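Local coordinates for putative methyltransferase (Porphyromonas gingivalis, PDB 3LL7), which is a putative methyltransferase, probably transferring a methyl group from S-adenosylmethionine to a substrate that remains unidentified, at residues F6-I11 with A131-P136; L12-W17 with R41-T46; W51-N56 with P70-L75; P59-I64 with P136-E141. One frame throughout, in Å; residues are numbered along the deposited sequence. Where two conformers were deposited one is given.

Contact 1: residues F6-I11 with A131-P136; sequences FDEKEI and ARHNIP
Glu-8 and Ile-11, in the first turn of helix 8-20, close on His-133 of helix 125-138, a crossover helix of the Rossmann-like sheet, linking the parallel strands 117-122 and 144-149. His-133 is one of the points at which the N-terminal helical region meets the presumed catalytic fold. From His-133 outward, CB lies 3.8 Å from Glu-8 OE1. With CG anti to the backbone N (chi1 175°), the ring extends toward helix 8-20, offering one face to Ile-11 and its ND1 edge to Glu-8. CG is 3.7 Å from Ile-11 CG2 and CE1 3.6 Å, and that methyl sits almost exactly above the ring, a CH-pi contact with CG2 3.5 Å from the His-133 centroid. At the edge ND1 donates to Glu-8 OE1 over 2.7 Å; the bond is nearly straight (168°) and uses the syn lone pair of the carboxylate. NE2 donates to the carbonyl of Ser-66, so both ring nitrogens are engaged and the ring's rotation is fixed, consistent with a doubly protonated ring beside the Glu-8 carboxylate. Helix 8-20 begins with a capping box: Glu-10 N reaches Asp-7 OD1 at 3.0 Å, while Asp-7 N returns a bond to Glu-10 OE1 at 2.9 Å.

Contact 2: residues L12-W17 with R41-T46; sequences LAITRW and RAAVAT
Ile-14 and Val-44 meet through torsions that turn a methyl of each into the interface between two helices of the N-terminal helical domain, 8-20 and 38-57. In Val-44, CG1 is anti to the backbone N (chi1 174°), which leaves CG2 beside that N and aimed at the partner helix; in Ile-14, CG1 stands beside its own N (chi1 -70°) and carries CD1 toward Ala-43. The local axes cross at -55°, 9.0 Å apart at closest approach. Where they come together, Val-44 CG2 serves as the hub of the packing. It lies 3.7 Å from Trp-17 CB and 4.0 Å from Ile-14 CG2, one helical turn apart, and it also rests near the Ile-14 carbonyl oxygen. The Val-44 and Ile-14 side chains run past each other in opposite senses, whereas Trp-17 crosses Val-44 at about a right angle. Further along, Ile-14 CD1 settles against Ala-43 CB at 3.7 Å, and the ring of Phe-6 packs on both of these residues. The side chains that meet are all apolar at their points of contact. Away from them, Ala-42 O is gripped twice, by Thr-46 N at 2.7 Å and by Thr-46 OG1 at 2.8 Å, the two donors arriving from opposite faces of the carbonyl plane.

Contact 3: residues W51-N56 with P70-L75; sequences WPRLRN and PSRLSL
Leu-54 and Leu-75 form the buried half of this contact, a helix-helix packing of helix 38-57 against the N-terminal turn of helix 72-77 in which a leucine pair lies inside and two arginines line the outer margin. The leucines cross at about a right angle: CD1 of Leu-54 meets CD1 of Leu-75 at 3.9 Å, while Leu-75 CD2 lies over the opposing backbone, 3.8 Å from Leu-54 N. Leu-75 can reach that far because its CG extends anti to the backbone N (chi1 178°). At the margin, Arg-53 NH2 stands 3.7 Å from Arg-72 NE, with the guanidinium planes 59° apart and thus not stacked. A second shell fixes these groups. Leu-54 CD2 sits above one face of Trp-51, toward the rim of the indole, and that ring is held in turn by a hydrogen bond from NE1 to the Ala-62 carbonyl. On the other side, Ser-71 is the N-cap of helix 72-77: its OG accepts from Ser-74 N at 2.9 Å, setting the turn from which Leu-75 projects. Glu-49, one turn before Arg-53, forms a salt bridge with Arg-53 NH2, and its side chain also touches that of Arg-72. Its negative charge would probably offset part of the cost of bringing the two cations close beside an apolar core.

Contact 4: residues P59-I64 with P136-E141; sequences PQWAGI and PLLLNE
Trp-61 and Leu-138 make the tight part of a contact between the short, weakly bonded helix 59-62 and the C-terminal end of helix 125-138, a crossover helix of the Rossmann-like fold. The CD1 methyl of Leu-138 comes down over one face of the indole and makes a CH-pi contact, 3.6 Å from CD1 to the centroid of the six-membered ring and 20° off its normal. Its closest approach, 3.4 Å to Trp-61 CZ2, shows that the methyl is displaced toward the rim of the ring. The other branch lies near the pyrrole part, with Leu-138 CD2 3.8 Å from Trp-61 NE1. That same CD2 also meets the tip of Ile-64, whose CD1 is 3.6 Å away, so one leucine fork is shared between an aromatic face and an aliphatic end. Ile-64 reaches it with CG1 anti to the carbonyl carbon (chi1 -65°). Packing is looser on the solvent side. The exposed Leu-137 comes no nearer with its side chain than 4.8 Å, and its main approach is through the backbone, its O being 4.4 Å from Ile-64 CD1. Around the tight side, Leu-67 touches both Trp-61 and Leu-138, while Ile-106 and Ile-109 of helix 106-112 pack on Trp-61 and Leu-138 respectively. The bend that presents Ile-64 beside the indole is closed by a backbone bond from Ile-64 N to Trp-61 O, 2.9 Å long.

Contacts 1 and 4 seat the N-terminal helices on helix 125-138 of the Rossmann-like core, while contacts 2 and 3 hold the helices to one another. Contacts 1 and 4 reach successive parts of helix 125-138 and share Pro-136, yet one relies on a hydrogen-bonded imidazole and the other on apolar groups alone. Contacts 1 and 2 both draw on helix 8-20 and touch each other, Leu-12 of that helix also reaching His-133; both are buried. Contacts 2 and 3 use opposite ends of helix 38-57, purely hydrophobic in the first and fringed by charge in the second. Contacts 3 and 4, each only partly buried, meet where Leu-54 packs on Trp-61 and Ala-62.

Contact 1: residues F6-I11 with A131-P136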
loop_
_atom_site.group_PDB
_atom_site.type_symbol
_atom_site.label_atom_id
_atom_site.label_comp_id
_atom_site.label_asym_id
_atom_site.label_seq_id
_atom_site.Cartn_x
_atom_site.Cartn_y
_atom_site.Cartn_z
ATOM N N PHE A 6 -27.335 13.872 7.227
ATOM C CA PHE A 6 -27.374 14.575 8.501
ATOM C C PHE A 6 -26.659 15.907 8.439
ATOM O O PHE A 6 -25.662 16.032 7.739
ATOM C CB PHE A 6 -26.773 13.674 9.595
ATOM C CG PHE A 6 -27.516 12.381 9.756
ATOM C CD1 PHE A 6 -26.875 11.170 9.592
ATOM C CD2 PHE A 6 -28.892 12.387 10.046
ATOM C CE1 PHE A 6 -27.572 9.969 9.700
ATOM C CE2 PHE A 6 -29.593 11.195 10.143
ATOM C CZ PHE A 6 -28.934 9.985 9.979
ATOM N N ASP A 7 -27.146 16.891 9.188
ATOM C CA ASP A 7 -26.434 18.169 9.279
ATOM C C ASP A 7 -25.513 18.113 10.477
ATOM O O ASP A 7 -25.469 17.102 11.193
ATOM C CB ASP A 7 -27.375 19.391 9.318
ATOM C CG ASP A 7 -28.279 19.440 10.550
ATOM O OD1 ASP A 7 -28.049 18.749 11.582
ATOM O OD2 ASP A 7 -29.252 20.234 10.502
ATOM N N GLU A 8 -24.767 19.190 10.695
ATOM C CA GLU A 8 -23.798 19.196 11.803
ATOM C C GLU A 8 -24.442 18.882 13.162
ATOM O O GLU A 8 -23.894 18.086 13.950
ATOM C CB GLU A 8 -23.048 20.531 11.836
ATOM C CG GLU A 8 -22.102 20.737 13.028
ATOM C CD GLU A 8 -20.927 19.729 13.099
ATOM O OE1 GLU A 8 -20.692 18.916 12.184
ATOM O OE2 GLU A 8 -20.230 19.747 14.124
ATOM N N LYS A 9 -25.576 19.519 13.449
ATOM C CA LYS A 9 -26.249 19.292 14.729
ATOM C C LYS A 9 -26.612 17.801 14.937
ATOM O O LYS A 9 -26.454 17.247 16.023
ATOM C CB LYS A 9 -27.502 20.181 14.766
ATOM C CG LYS A 9 -28.231 20.190 16.093
ATOM C CD LYS A 9 -29.391 21.218 15.980
ATOM C CE LYS A 9 -30.541 20.839 16.897
ATOM N NZ LYS A 9 -30.144 21.134 18.290
ATOM N N GLU A 10 -27.088 17.156 13.882
ATOM C CA GLU A 10 -27.474 15.748 13.942
ATOM C C GLU A 10 -26.260 14.836 14.073
ATOM O O GLU A 10 -26.294 13.852 14.833
ATOM C CB GLU A 10 -28.289 15.354 12.702
ATOM C CG GLU A 10 -29.682 16.023 12.627
ATOM C CD GLU A 10 -30.352 15.778 11.306
ATOM O OE1 GLU A 10 -29.727 16.094 10.281
ATOM O OE2 GLU A 10 -31.491 15.261 11.290
ATOM N N ILE A 11 -25.163 15.188 13.388
ATOM C CA ILE A 11 -23.919 14.399 13.515
ATOM C C ILE A 11 -23.386 14.487 14.930
ATOM O O ILE A 11 -23.006 13.478 15.502
ATOM C CB ILE A 11 -22.847 14.853 12.493
ATOM C CG1 ILE A 11 -23.361 14.532 11.083
ATOM C CG2 ILE A 11 -21.478 14.137 12.765
ATOM C CD1 ILE A 11 -22.576 15.194 9.932
ATOM N N ALA A 131 -16.652 14.341 6.016
ATOM C CA ALA A 131 -15.319 14.928 5.959
ATOM C C ALA A 131 -15.331 16.357 6.435
ATOM O O ALA A 131 -14.419 16.815 7.119
ATOM C CB ALA A 131 -14.740 14.823 4.545
ATOM N N ARG A 132 -16.396 17.068 6.084
ATOM C CA ARG A 132 -16.585 18.424 6.513
ATOM C C ARG A 132 -16.643 18.477 8.054
ATOM O O ARG A 132 -16.164 19.429 8.662
ATOM C CB ARG A 132 -17.857 18.999 5.832
ATOM C CG ARG A 132 -17.947 20.496 5.787
ATOM C CD ARG A 132 -19.070 20.981 4.866
ATOM N NE ARG A 132 -18.654 20.920 3.468
ATOM C CZ ARG A 132 -19.211 20.105 2.575
ATOM N NH1 ARG A 132 -20.244 19.324 2.921
ATOM N NH2 ARG A 132 -18.755 20.086 1.337
ATOM N N HIS A 133 -17.204 17.443 8.682
ATOM C CA HIS A 133 -17.216 17.315 10.152
ATOM C C HIS A 133 -15.874 16.807 10.746
ATOM O O HIS A 133 -15.366 17.364 11.732
ATOM C CB HIS A 133 -18.356 16.369 10.561
ATOM C CG HIS A 133 -18.399 16.060 12.026
ATOM N ND1 HIS A 133 -19.071 16.848 12.938
ATOM C CD2 HIS A 133 -17.868 15.036 12.734
ATOM C CE1 HIS A 133 -18.943 16.324 14.148
ATOM N NE2 HIS A 133 -18.215 15.229 14.047
ATOM N N ASN A 134 -15.341 15.741 10.162
ATOM C CA ASN A 134 -14.177 15.025 10.695
ATOM C C ASN A 134 -12.877 15.779 10.513
ATOM O O ASN A 134 -12.036 15.830 11.439
ATOM C CB ASN A 134 -14.027 13.647 10.050
ATOM C CG ASN A 134 -15.136 12.685 10.456
ATOM O OD1 ASN A 134 -15.725 12.810 11.533
ATOM N ND2 ASN A 134 -15.393 11.713 9.616
ATOM N N ILE A 135 -12.686 16.342 9.316
ATOM C CA ILE A 135 -11.389 16.962 8.981
ATOM C C ILE A 135 -10.932 18.003 10.031
ATOM O O ILE A 135 -9.797 17.902 10.529
ATOM C CB ILE A 135 -11.316 17.452 7.486
ATOM C CG1 ILE A 135 -11.136 16.257 6.546
ATOM C CG2 ILE A 135 -10.199 18.492 7.292
ATOM C CD1 ILE A 135 -11.379 16.581 5.021
ATOM N N PRO A 136 -11.805 18.962 10.420
ATOM C CA PRO A 136 -11.370 19.922 11.451
ATOM C C PRO A 136 -11.046 19.312 12.826
ATOM O O PRO A 136 -10.304 19.920 13.591
ATOM C CB PRO A 136 -12.553 20.894 11.565
ATOM C CG PRO A 136 -13.273 20.768 10.292
ATOM C CD PRO A 136 -13.131 19.321 9.889
#

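Contact 2: residues L12-W17 with R41-T46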
loop_
_atom_site.group_PDB
_atom_site.type_symbol
_atom_site.label_atom_id
_atom_site.label_comp_id
_atom_site.label_asym_id
_atom_site.label_seq_id
_atom_site.Cartn_x
_atom_site.Cartn_y
_atom_site.Cartn_z
ATOM N N LEU A 12 -23.398 15.680 15.507
ATOM C CA LEU A 12 -23.008 15.804 16.904
ATOM C C LEU A 12 -23.865 14.933 17.826
ATOM O O LEU A 12 -23.316 14.279 18.719
ATOM C CB LEU A 12 -23.030 17.259 17.362
ATOM C CG LEU A 12 -21.911 18.155 16.823
ATOM C CD1 LEU A 12 -22.349 19.633 16.985
ATOM C CD2 LEU A 12 -20.573 17.890 17.520
ATOM N N ALA A 13 -25.184 14.925 17.625
ATOM C CA ALA A 13 -26.068 14.098 18.450
ATOM C C ALA A 13 -25.767 12.630 18.236
ATOM O O ALA A 13 -25.692 11.863 19.192
ATOM C CB ALA A 13 -27.554 14.386 18.144
ATOM N N ILE A 14 -25.616 12.220 16.972
ATOM C CA ILE A 14 -25.387 10.804 16.693
ATOM C C ILE A 14 -24.109 10.297 17.363
ATOM O O ILE A 14 -24.103 9.199 17.964
ATOM C CB ILE A 14 -25.425 10.499 15.169
ATOM C CG1 ILE A 14 -26.858 10.656 14.670
ATOM C CG2 ILE A 14 -24.857 9.084 14.867
ATOM C CD1 ILE A 14 -26.932 10.946 13.101
ATOM N N THR A 15 -23.036 11.095 17.303
ATOM C CA THR A 15 -21.788 10.682 17.942
ATOM C C THR A 15 -21.892 10.709 19.472
ATOM O O THR A 15 -21.293 9.854 20.134
ATOM C CB THR A 15 -20.580 11.529 17.485
ATOM O OG1 THR A 15 -20.834 12.912 17.747
ATOM C CG2 THR A 15 -20.358 11.385 15.975
ATOM N N ARG A 16 -22.614 11.693 20.025
ATOM C CA ARG A 16 -22.874 11.699 21.491
ATOM C C ARG A 16 -23.657 10.424 21.894
ATOM O O ARG A 16 -23.303 9.747 22.874
ATOM C CB ARG A 16 -23.564 13.019 21.883
ATOM C CG ARG A 16 -24.226 13.117 23.291
ATOM C CD ARG A 16 -24.844 14.523 23.479
ATOM N NE ARG A 16 -25.943 14.801 22.543
ATOM C CZ ARG A 16 -27.205 14.403 22.725
ATOM N NH1 ARG A 16 -28.146 14.719 21.824
ATOM N NH2 ARG A 16 -27.547 13.737 23.837
ATOM N N TRP A 17 -24.696 10.068 21.127
ATOM C CA TRP A 17 -25.478 8.862 21.456
ATOM C C TRP A 17 -24.663 7.557 21.280
ATOM O O TRP A 17 -24.780 6.639 22.102
ATOM C CB TRP A 17 -26.738 8.782 20.606
ATOM C CG TRP A 17 -27.803 9.809 20.960
ATOM C CD1 TRP A 17 -28.220 10.202 22.227
ATOM C CD2 TRP A 17 -28.611 10.521 20.030
ATOM N NE1 TRP A 17 -29.228 11.149 22.102
ATOM C CE2 TRP A 17 -29.488 11.347 20.770
ATOM C CE3 TRP A 17 -28.672 10.540 18.627
ATOM C CZ2 TRP A 17 -30.421 12.210 20.152
ATOM C CZ3 TRP A 17 -29.602 11.400 17.995
ATOM C CH2 TRP A 17 -30.471 12.217 18.770
ATOM N N ARG A 41 -31.859 5.986 15.256
ATOM C CA ARG A 41 -31.321 4.739 15.827
ATOM C C ARG A 41 -30.439 3.934 14.848
ATOM O O ARG A 41 -29.381 3.428 15.233
ATOM C CB ARG A 41 -32.466 3.884 16.375
ATOM C CG ARG A 41 -33.008 4.470 17.667
ATOM C CD ARG A 41 -34.240 3.747 18.135
ATOM N NE ARG A 41 -34.584 4.261 19.457
ATOM C CZ ARG A 41 -35.365 3.634 20.324
ATOM N NH1 ARG A 41 -35.887 2.453 20.016
ATOM N NH2 ARG A 41 -35.600 4.174 21.518
ATOM N N ALA A 42 -30.861 3.822 13.586
ATOM C CA ALA A 42 -30.017 3.157 12.583
ATOM C C ALA A 42 -28.631 3.815 12.460
ATOM O O ALA A 42 -27.611 3.112 12.421
ATOM C CB ALA A 42 -30.715 3.078 11.190
ATOM N N ALA A 43 -28.601 5.150 12.401
ATOM C CA ALA A 43 -27.337 5.876 12.290
ATOM C C ALA A 43 -26.449 5.584 13.510
ATOM O O ALA A 43 -25.249 5.376 13.359
ATOM C CB ALA A 43 -27.590 7.394 12.170
ATOM N N VAL A 44 -27.025 5.624 14.721
ATOM C CA VAL A 44 -26.253 5.306 15.926
ATOM C C VAL A 44 -25.788 3.840 15.915
ATOM O O VAL A 44 -24.615 3.554 16.177
ATOM C CB VAL A 44 -27.025 5.633 17.250
ATOM C CG1 VAL A 44 -26.238 5.141 18.462
ATOM C CG2 VAL A 44 -27.308 7.162 17.353
ATOM N N ALA A 45 -26.706 2.918 15.612
ATOM C CA ALA A 45 -26.347 1.501 15.499
ATOM C C ALA A 45 -25.232 1.289 14.497
ATOM O O ALA A 45 -24.320 0.502 14.749
ATOM C CB ALA A 45 -27.558 0.646 15.128
ATOM N N THR A 46 -25.307 1.994 13.371
ATOM C CA THR A 46 -24.285 1.880 12.326
ATOM C C THR A 46 -22.904 2.277 12.854
ATOM O O THR A 46 -21.928 1.584 12.568
ATOM C CB THR A 46 -24.654 2.696 11.063
ATOM O OG1 THR A 46 -25.856 2.166 10.485
ATOM C CG2 THR A 46 -23.548 2.647 10.029
#

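Contact 3: residues W51-N56 with P70-L75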
loop_
_atom_site.group_PDB
_atom_site.type_symbol
_atom_site.label_atom_id
_atom_site.label_comp_id
_atom_site.label_asym_id
_atom_site.label_seq_id
_atom_site.Cartn_x
_atom_site.Cartn_y
_atom_site.Cartn_z
ATOM N N TRP A 51 -17.475 0.384 14.729
ATOM C CA TRP A 51 -16.360 0.875 15.558
ATOM C C TRP A 51 -15.214 -0.135 15.751
ATOM O O TRP A 51 -14.038 0.254 15.656
ATOM C CB TRP A 51 -16.838 1.442 16.908
ATOM C CG TRP A 51 -16.032 2.638 17.310
ATOM C CD1 TRP A 51 -15.021 2.677 18.226
ATOM C CD2 TRP A 51 -16.128 3.962 16.758
ATOM N NE1 TRP A 51 -14.499 3.946 18.301
ATOM C CE2 TRP A 51 -15.149 4.755 17.404
ATOM C CE3 TRP A 51 -16.955 4.560 15.790
ATOM C CZ2 TRP A 51 -14.975 6.130 17.122
ATOM C CZ3 TRP A 51 -16.777 5.928 15.502
ATOM C CH2 TRP A 51 -15.790 6.691 16.170
ATOM N N PRO A 52 -15.538 -1.433 16.006
ATOM C CA PRO A 52 -14.430 -2.397 16.102
ATOM C C PRO A 52 -13.568 -2.430 14.834
ATOM O O PRO A 52 -12.336 -2.461 14.938
ATOM C CB PRO A 52 -15.143 -3.740 16.330
ATOM C CG PRO A 52 -16.444 -3.356 16.998
ATOM C CD PRO A 52 -16.837 -2.082 16.278
ATOM N N ARG A 53 -14.207 -2.383 13.656
ATOM C CA ARG A 53 -13.475 -2.407 12.374
ATOM C C ARG A 53 -12.719 -1.107 12.116
ATOM O O ARG A 53 -11.648 -1.134 11.506
ATOM C CB ARG A 53 -14.393 -2.778 11.197
ATOM C CG ARG A 53 -14.820 -4.270 11.194
ATOM C CD ARG A 53 -15.436 -4.722 9.849
ATOM N NE ARG A 53 -16.622 -3.941 9.465
ATOM C CZ ARG A 53 -17.851 -4.133 9.947
ATOM N NH1 ARG A 53 -18.083 -5.076 10.854
ATOM N NH2 ARG A 53 -18.855 -3.373 9.530
ATOM N N LEU A 54 -13.266 0.022 12.575
ATOM C CA LEU A 54 -12.522 1.287 12.606
ATOM C C LEU A 54 -11.297 1.220 13.518
ATOM O O LEU A 54 -10.226 1.706 13.149
ATOM C CB LEU A 54 -13.403 2.472 13.039
ATOM C CG LEU A 54 -12.724 3.852 13.155
ATOM C CD1 LEU A 54 -12.327 4.434 11.769
ATOM C CD2 LEU A 54 -13.617 4.843 13.879
ATOM N N ARG A 55 -11.450 0.636 14.702
ATOM C CA ARG A 55 -10.330 0.558 15.649
ATOM C C ARG A 55 -9.152 -0.253 15.101
ATOM O O ARG A 55 -7.990 0.124 15.295
ATOM C CB ARG A 55 -10.774 0.013 17.014
ATOM C CG ARG A 55 -9.706 0.187 18.105
ATOM C CD ARG A 55 -10.263 -0.029 19.504
ATOM N NE ARG A 55 -11.155 1.056 19.916
ATOM C CZ ARG A 55 -12.471 0.937 20.076
ATOM N NH1 ARG A 55 -13.078 -0.228 19.862
ATOM N NH2 ARG A 55 -13.186 1.988 20.452
ATOM N N ASN A 56 -9.464 -1.367 14.439
ATOM C CA ASN A 56 -8.452 -2.218 13.825
ATOM C C ASN A 56 -7.664 -1.455 12.764
ATOM O O ASN A 56 -6.432 -1.443 12.788
ATOM C CB ASN A 56 -9.086 -3.480 13.220
ATOM C CG ASN A 56 -9.825 -4.320 14.252
ATOM O OD1 ASN A 56 -9.351 -4.520 15.373
ATOM N ND2 ASN A 56 -10.994 -4.823 13.871
ATOM N N PRO A 70 -18.850 7.951 7.492
ATOM C CA PRO A 70 -20.016 8.157 6.630
ATOM C C PRO A 70 -20.656 6.841 6.213
ATOM O O PRO A 70 -21.876 6.771 6.121
ATOM C CB PRO A 70 -19.460 8.923 5.424
ATOM C CG PRO A 70 -17.984 8.658 5.417
ATOM C CD PRO A 70 -17.593 8.403 6.868
ATOM N N SER A 71 -19.838 5.815 5.997
ATOM C CA SER A 71 -20.314 4.487 5.609
ATOM C C SER A 71 -19.265 3.391 5.853
ATOM O O SER A 71 -18.059 3.664 5.930
ATOM C CB SER A 71 -20.765 4.472 4.131
ATOM O OG SER A 71 -19.691 4.764 3.245
ATOM N N ARG A 72 -19.740 2.154 5.992
ATOM C CA ARG A 72 -18.869 0.967 5.942
ATOM C C ARG A 72 -18.110 0.929 4.615
ATOM O O ARG A 72 -16.910 0.641 4.580
ATOM C CB ARG A 72 -19.689 -0.314 6.120
ATOM C CG ARG A 72 -20.550 -0.330 7.389
ATOM C CD ARG A 72 -21.718 -1.306 7.275
ATOM N NE ARG A 72 -21.262 -2.626 6.851
ATOM C CZ ARG A 72 -22.051 -3.665 6.595
ATOM N NH1 ARG A 72 -23.367 -3.583 6.726
ATOM N NH2 ARG A 72 -21.508 -4.803 6.203
ATOM N N LEU A 73 -18.806 1.256 3.525
ATOM C CA LEU A 73 -18.169 1.356 2.215
ATOM C C LEU A 73 -16.952 2.284 2.238
ATOM O O LEU A 73 -15.849 1.863 1.866
ATOM C CB LEU A 73 -19.173 1.759 1.125
ATOM C CG LEU A 73 -18.718 1.622 -0.338
ATOM C CD1 LEU A 73 -18.018 0.280 -0.614
ATOM C CD2 LEU A 73 -19.914 1.826 -1.274
ATOM N N SER A 74 -17.140 3.527 2.690
ATOM C CA SER A 74 -16.037 4.495 2.756
ATOM C C SER A 74 -14.891 4.048 3.668
ATOM O O SER A 74 -13.728 4.339 3.392
ATOM C CB SER A 74 -16.539 5.883 3.171
ATOM O OG SER A 74 -17.066 6.586 2.056
ATOM N N LEU A 75 -15.220 3.339 4.745
ATOM C CA LEU A 75 -14.192 2.835 5.654
ATOM C C LEU A 75 -13.308 1.744 5.007
ATOM O O LEU A 75 -12.084 1.793 5.109
ATOM C CB LEU A 75 -14.812 2.345 6.967
ATOM C CG LEU A 75 -13.856 1.744 8.009
ATOM C CD1 LEU A 75 -12.668 2.684 8.326
ATOM C CD2 LEU A 75 -14.611 1.357 9.273
#

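Contact 4: residues P59-I64 with P136-E141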
loop_
_atom_site.group_PDB
_atom_site.type_symbol
_atom_site.label_atom_id
_atom_site.label_comp_id
_atom_site.label_asym_id
_atom_site.label_seq_id
_atom_site.Cartn_x
_atom_site.Cartn_y
_atom_site.Cartn_z
ATOM N N PRO A 59 -6.627 2.971 14.365
ATOM C CA PRO A 59 -6.801 3.062 15.827
ATOM C C PRO A 59 -6.736 4.493 16.374
ATOM O O PRO A 59 -7.414 4.791 17.358
ATOM C CB PRO A 59 -5.669 2.183 16.396
ATOM C CG PRO A 59 -4.714 1.972 15.257
ATOM C CD PRO A 59 -5.497 2.097 13.987
ATOM N N GLN A 60 -5.968 5.377 15.734
ATOM C CA GLN A 60 -5.949 6.785 16.163
ATOM C C GLN A 60 -7.300 7.505 15.963
ATOM O O GLN A 60 -7.687 8.344 16.786
ATOM C CB GLN A 60 -4.813 7.551 15.509
ATOM C CG GLN A 60 -3.459 7.164 16.071
ATOM C CD GLN A 60 -2.437 8.279 15.936
ATOM O OE1 GLN A 60 -2.486 9.071 14.989
ATOM N NE2 GLN A 60 -1.508 8.350 16.886
ATOM N N TRP A 61 -8.026 7.147 14.904
ATOM C CA TRP A 61 -9.386 7.683 14.696
ATOM C C TRP A 61 -10.399 7.142 15.720
ATOM O O TRP A 61 -11.218 7.901 16.265
ATOM C CB TRP A 61 -9.874 7.418 13.263
ATOM C CG TRP A 61 -9.203 8.279 12.218
ATOM C CD1 TRP A 61 -7.878 8.614 12.155
ATOM C CD2 TRP A 61 -9.819 8.879 11.071
ATOM N NE1 TRP A 61 -7.638 9.405 11.052
ATOM C CE2 TRP A 61 -8.809 9.576 10.367
ATOM C CE3 TRP A 61 -11.129 8.898 10.570
ATOM C CZ2 TRP A 61 -9.066 10.289 9.189
ATOM C CZ3 TRP A 61 -11.388 9.623 9.395
ATOM C CH2 TRP A 61 -10.358 10.298 8.724
ATOM N N ALA A 62 -10.340 5.835 15.978
ATOM C CA ALA A 62 -11.283 5.186 16.889
ATOM C C ALA A 62 -11.212 5.771 18.300
ATOM O O ALA A 62 -12.153 5.616 19.087
ATOM C CB ALA A 62 -11.069 3.673 16.917
ATOM N N GLY A 63 -10.105 6.445 18.608
ATOM C CA GLY A 63 -9.932 7.093 19.910
ATOM C C GLY A 63 -10.359 8.554 19.965
ATOM O O GLY A 63 -10.227 9.193 21.008
ATOM N N ILE A 64 -10.866 9.084 18.852
ATOM C CA ILE A 64 -11.255 10.502 18.774
ATOM C C ILE A 64 -12.765 10.696 18.851
ATOM O O ILE A 64 -13.543 10.085 18.074
ATOM C CB ILE A 64 -10.679 11.226 17.531
ATOM C CG1 ILE A 64 -9.150 11.287 17.629
ATOM C CG2 ILE A 64 -11.257 12.643 17.392
ATOM C CD1 ILE A 64 -8.499 12.129 16.561
ATOM N N PRO A 136 -11.805 18.962 10.420
ATOM C CA PRO A 136 -11.370 19.922 11.451
ATOM C C PRO A 136 -11.046 19.312 12.826
ATOM O O PRO A 136 -10.304 19.920 13.591
ATOM C CB PRO A 136 -12.553 20.894 11.565
ATOM C CG PRO A 136 -13.273 20.768 10.292
ATOM C CD PRO A 136 -13.131 19.321 9.889
ATOM N N LEU A 137 -11.586 18.136 13.139
ATOM C CA LEU A 137 -11.254 17.461 14.401
ATOM C C LEU A 137 -9.901 16.739 14.342
ATOM O O LEU A 137 -9.360 16.296 15.370
ATOM C CB LEU A 137 -12.360 16.476 14.772
ATOM C CG LEU A 137 -13.755 17.112 14.818
ATOM C CD1 LEU A 137 -14.816 16.060 14.914
ATOM C CD2 LEU A 137 -13.848 18.102 15.981
ATOM N N LEU A 138 -9.368 16.589 13.131
ATOM C CA LEU A 138 -8.145 15.824 12.935
ATOM C C LEU A 138 -6.924 16.671 12.596
ATOM O O LEU A 138 -5.803 16.174 12.650
ATOM C CB LEU A 138 -8.350 14.763 11.850
ATOM C CG LEU A 138 -9.307 13.617 12.203
ATOM C CD1 LEU A 138 -10.024 13.085 10.954
ATOM C CD2 LEU A 138 -8.589 12.501 12.977
ATOM N N LEU A 139 -7.141 17.928 12.228
ATOM C CA LEU A 139 -6.034 18.781 11.820
ATOM C C LEU A 139 -5.374 19.404 13.038
ATOM O O LEU A 139 -6.076 19.800 13.973
ATOM C CB LEU A 139 -6.507 19.907 10.908
ATOM C CG LEU A 139 -7.103 19.649 9.523
ATOM C CD1 LEU A 139 -7.868 20.907 9.132
ATOM C CD2 LEU A 139 -6.065 19.328 8.499
ATOM N N ASN A 140 -4.038 19.500 13.004
ATOM C CA ASN A 140 -3.255 20.243 13.994
ATOM C C ASN A 140 -3.684 21.710 13.994
ATOM O O ASN A 140 -4.487 22.124 13.149
ATOM C CB ASN A 140 -1.740 20.128 13.705
ATOM C CG ASN A 140 -1.296 18.697 13.385
ATOM O OD1 ASN A 140 -1.970 17.725 13.742
ATOM N ND2 ASN A 140 -0.160 18.568 12.695
ATOM N N GLU A 141 -3.165 22.494 14.937
ATOM C CA GLU A 141 -3.500 23.913 14.999
ATOM C C GLU A 141 -2.876 24.688 13.832
ATOM O O GLU A 141 -1.807 24.321 13.326
ATOM C CB GLU A 141 -3.086 24.527 16.345
ATOM C CG GLU A 141 -3.930 25.749 16.750
ATOM C CD GLU A 141 -3.414 26.475 17.988
ATOM O OE1 GLU A 141 -2.180 26.617 18.148
ATOM O OE2 GLU A 141 -4.252 26.928 18.802
#